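Local coordinates for Pe family protein (Mycobacterium smegmatis, PDB 3Q4H), which is a secreted WXG100-family helical hairpin of the CFP-10 subfamily that probably works paired with a partner ESAT-6-like protein, at residues Ile9-Ala17 with Ser82-Ala90. Sequence-based numbering, arbitrary orientation.
Sequences IPQLIASEA and SSYVAQDAA
Helix segments 9-17 and 82-90 run roughly antiparallel, 153° between their directions; their axes come within 8.9 Å, and Ile13 and Ser82 have the nearest CA atoms across the pair. Val85 is the knob: its side chain sits in a hole lined by Ile9, Leu12, Ile13 and Glu16. Its two methyls divide the work. CG1, anti to the backbone N (chi1 173°), lies 3.5 Å from Ile13 CG1 and also meets Ile9 CG2, while CG2 turns to Leu12 CD2 and to the carboxylate end of Glu16. Ile13 reaches onward past Val85, so that its CD1 comes 3.9 Å from Ala86 CA and rests against the Ala86 methyl. One turn outward, where the backbones stand farther apart, Ile9 CG2 touches Ala89 CB at 4.3 Å.

At the other end the helices are separated by small groups. Ser82 CB lies 3.6 Å from Ile13 O and 3.7 Å from Glu16 CB, close to the backbone of the first helix. Its hydroxyl, with chi1 of 68°, turns back along its own chain and bonds to Asp79 O; Ala17 CB packs against Ser82 OG, 4.1 Å away. Glu16, extended beyond CG, brings OE1 within 3.1 Å of Ser82 N, but the angle is too poor for a hydrogen bond.

The pairing lays the short helix 79-94 against the start of helix 8-38, extending the helical hairpin of the WXG100 fold beyond helix 47-77. Ala24 and Arg27 of a second copy pack on Ala17 and Ser82, and a chain of another protein packs against Leu12 and Glu16. The joint is aliphatic around Val85 but polar toward Ser82 and Glu16, with the Ser82 hydroxyl satisfied within its own helix; the segments share no hydrogen bond, so complementary shape probably counts for much.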
loop_
_atom_site.group_PDB
_atom_site.type_symbol
_atom_site.label_atom_id
_atom_site.label_comp_id
_atom_site.label_asym_id
_atom_site.label_seq_id
_atom_site.Cartn_x
_atom_site.Cartn_y
_atom_site.Cartn_z
ATOM N N ILE A 9 2.447 16.663 10.753
ATOM C CA ILE A 9 1.641 15.444 10.939
ATOM C C ILE A 9 1.151 14.838 9.606
ATOM O O ILE A 9 1.365 13.648 9.355
ATOM C CB ILE A 9 0.458 15.689 11.927
ATOM C CG1 ILE A 9 0.976 15.910 13.353
ATOM C CG2 ILE A 9 -0.519 14.527 11.908
ATOM C CD1 ILE A 9 1.629 14.681 13.982
ATOM N N PRO A 10 0.498 15.648 8.748
ATOM C CA PRO A 10 0.168 15.172 7.412
ATOM C C PRO A 10 1.356 14.633 6.610
ATOM O O PRO A 10 1.191 13.683 5.847
ATOM C CB PRO A 10 -0.387 16.420 6.737
ATOM C CG PRO A 10 -0.988 17.184 7.818
ATOM C CD PRO A 10 -0.176 16.925 9.039
ATOM N N GLN A 11 2.531 15.237 6.769
ATOM C CA GLN A 11 3.725 14.757 6.082
ATOM C C GLN A 11 4.115 13.372 6.581
ATOM O O GLN A 11 4.426 12.488 5.786
ATOM C CB GLN A 11 4.877 15.739 6.255
ATOM C CG GLN A 11 4.628 17.054 5.542
ATOM C CD GLN A 11 5.775 18.042 5.672
ATOM O OE1 GLN A 11 5.559 19.246 5.838
ATOM N NE2 GLN A 11 7.005 17.541 5.593
ATOM N N LEU A 12 4.075 13.188 7.896
ATOM C CA LEU A 12 4.388 11.903 8.513
ATOM C C LEU A 12 3.425 10.816 8.054
ATOM O O LEU A 12 3.854 9.761 7.584
ATOM C CB LEU A 12 4.338 12.026 10.034
ATOM C CG LEU A 12 4.717 10.796 10.864
ATOM C CD1 LEU A 12 6.139 10.299 10.544
ATOM C CD2 LEU A 12 4.568 11.099 12.363
ATOM N N ILE A 13 2.127 11.085 8.203
ATOM C CA ILE A 13 1.059 10.187 7.759
ATOM C C ILE A 13 1.260 9.797 6.303
ATOM O O ILE A 13 1.138 8.628 5.949
ATOM C CB ILE A 13 -0.326 10.862 7.876
ATOM C CG1 ILE A 13 -0.722 11.044 9.342
ATOM C CG2 ILE A 13 -1.403 10.059 7.134
ATOM C CD1 ILE A 13 -1.848 12.024 9.536
ATOM N N ALA A 14 1.561 10.784 5.465
ATOM C CA ALA A 14 1.772 10.540 4.050
ATOM C C ALA A 14 2.995 9.647 3.885
ATOM O O ALA A 14 2.915 8.598 3.259
ATOM C CB ALA A 14 1.939 11.846 3.296
ATOM N N SER A 15 4.113 10.041 4.489
ATOM C CA SER A 15 5.355 9.270 4.376
ATOM C C SER A 15 5.171 7.814 4.774
ATOM O O SER A 15 5.718 6.923 4.144
ATOM C CB SER A 15 6.464 9.890 5.231
ATOM O OG SER A 15 6.943 11.092 4.655
ATOM N N GLU A 16 4.403 7.583 5.830
ATOM C CA GLU A 16 4.223 6.243 6.346
ATOM C C GLU A 16 3.276 5.457 5.456
ATOM O O GLU A 16 3.527 4.280 5.174
ATOM C CB GLU A 16 3.723 6.286 7.790
ATOM C CG GLU A 16 4.810 6.715 8.787
ATOM C CD GLU A 16 4.320 6.814 10.220
ATOM O OE1 GLU A 16 3.099 6.744 10.452
ATOM O OE2 GLU A 16 5.162 6.970 11.118
ATOM N N ALA A 17 2.208 6.098 4.992
ATOM C CA ALA A 17 1.248 5.417 4.126
ATOM C C ALA A 17 1.952 4.944 2.855
ATOM O O ALA A 17 1.788 3.791 2.429
ATOM C CB ALA A 17 0.052 6.322 3.795
ATOM N N SER A 82 0.680 4.902 10.184
ATOM C CA SER A 82 0.004 6.059 9.599
ATOM C C SER A 82 -1.460 6.163 10.043
ATOM O O SER A 82 -1.937 7.258 10.376
ATOM C CB SER A 82 0.061 5.999 8.080
ATOM O OG SER A 82 -0.736 4.929 7.603
ATOM N N SER A 83 -2.159 5.027 10.048
ATOM C CA SER A 83 -3.529 4.972 10.544
ATOM C C SER A 83 -3.638 5.515 11.969
ATOM O O SER A 83 -4.487 6.377 12.238
ATOM C CB SER A 83 -4.062 3.547 10.513
ATOM O OG SER A 83 -5.429 3.527 10.909
ATOM N N TYR A 84 -2.781 5.018 12.866
ATOM C CA TYR A 84 -2.769 5.450 14.271
ATOM C C TYR A 84 -2.531 6.955 14.416
ATOM O O TYR A 84 -3.209 7.616 15.198
ATOM C CB TYR A 84 -1.717 4.676 15.088
ATOM C CG TYR A 84 -1.685 5.048 16.564
ATOM C CD1 TYR A 84 -2.321 4.259 17.517
ATOM C CD2 TYR A 84 -1.028 6.206 17.004
ATOM C CE1 TYR A 84 -2.301 4.605 18.877
ATOM C CE2 TYR A 84 -1.005 6.564 18.352
ATOM C CZ TYR A 84 -1.642 5.760 19.284
ATOM O OH TYR A 84 -1.618 6.110 20.619
ATOM N N VAL A 85 -1.572 7.489 13.667
ATOM C CA VAL A 85 -1.310 8.930 13.688
ATOM C C VAL A 85 -2.505 9.726 13.184
ATOM O O VAL A 85 -2.822 10.780 13.733
ATOM C CB VAL A 85 -0.094 9.317 12.828
ATOM C CG1 VAL A 85 0.021 10.847 12.738
ATOM C CG2 VAL A 85 1.178 8.699 13.391
ATOM N N ALA A 86 -3.152 9.219 12.133
ATOM C CA ALA A 86 -4.335 9.863 11.552
ATOM C C ALA A 86 -5.504 9.866 12.534
ATOM O O ALA A 86 -6.125 10.905 12.774
ATOM C CB ALA A 86 -4.744 9.161 10.262
ATOM N N GLN A 87 -5.796 8.696 13.096
ATOM C CA GLN A 87 -6.898 8.562 14.043
ATOM C C GLN A 87 -6.608 9.299 15.358
ATOM O O GLN A 87 -7.503 9.944 15.908
ATOM C CB GLN A 87 -7.237 7.082 14.272
ATOM C CG GLN A 87 -7.771 6.412 13.004
ATOM C CD GLN A 87 -8.050 4.925 13.155
ATOM O OE1 GLN A 87 -9.012 4.527 13.813
ATOM N NE2 GLN A 87 -7.225 4.095 12.512
ATOM N N ASP A 88 -5.359 9.225 15.832
ATOM C CA ASP A 88 -4.917 9.955 17.035
ATOM C C ASP A 88 -4.990 11.467 16.844
ATOM O O ASP A 88 -5.335 12.193 17.779
ATOM C CB ASP A 88 -3.480 9.571 17.411
ATOM C CG ASP A 88 -3.008 10.243 18.688
ATOM O OD1 ASP A 88 -3.205 9.659 19.775
ATOM O OD2 ASP A 88 -2.432 11.355 18.607
ATOM N N ALA A 89 -4.651 11.937 15.644
ATOM C CA ALA A 89 -4.762 13.362 15.316
ATOM C C ALA A 89 -6.217 13.845 15.350
ATOM O O ALA A 89 -6.483 14.986 15.726
ATOM C CB ALA A 89 -4.150 13.645 13.962
ATOM N N ALA A 90 -7.148 12.972 14.968
ATOM C CA ALA A 90 -8.576 13.314 14.930
ATOM C C ALA A 90 -9.203 13.390 16.322
ATOM O O ALA A 90 -10.050 14.246 16.576
ATOM C CB ALA A 90 -9.335 12.307 14.071
#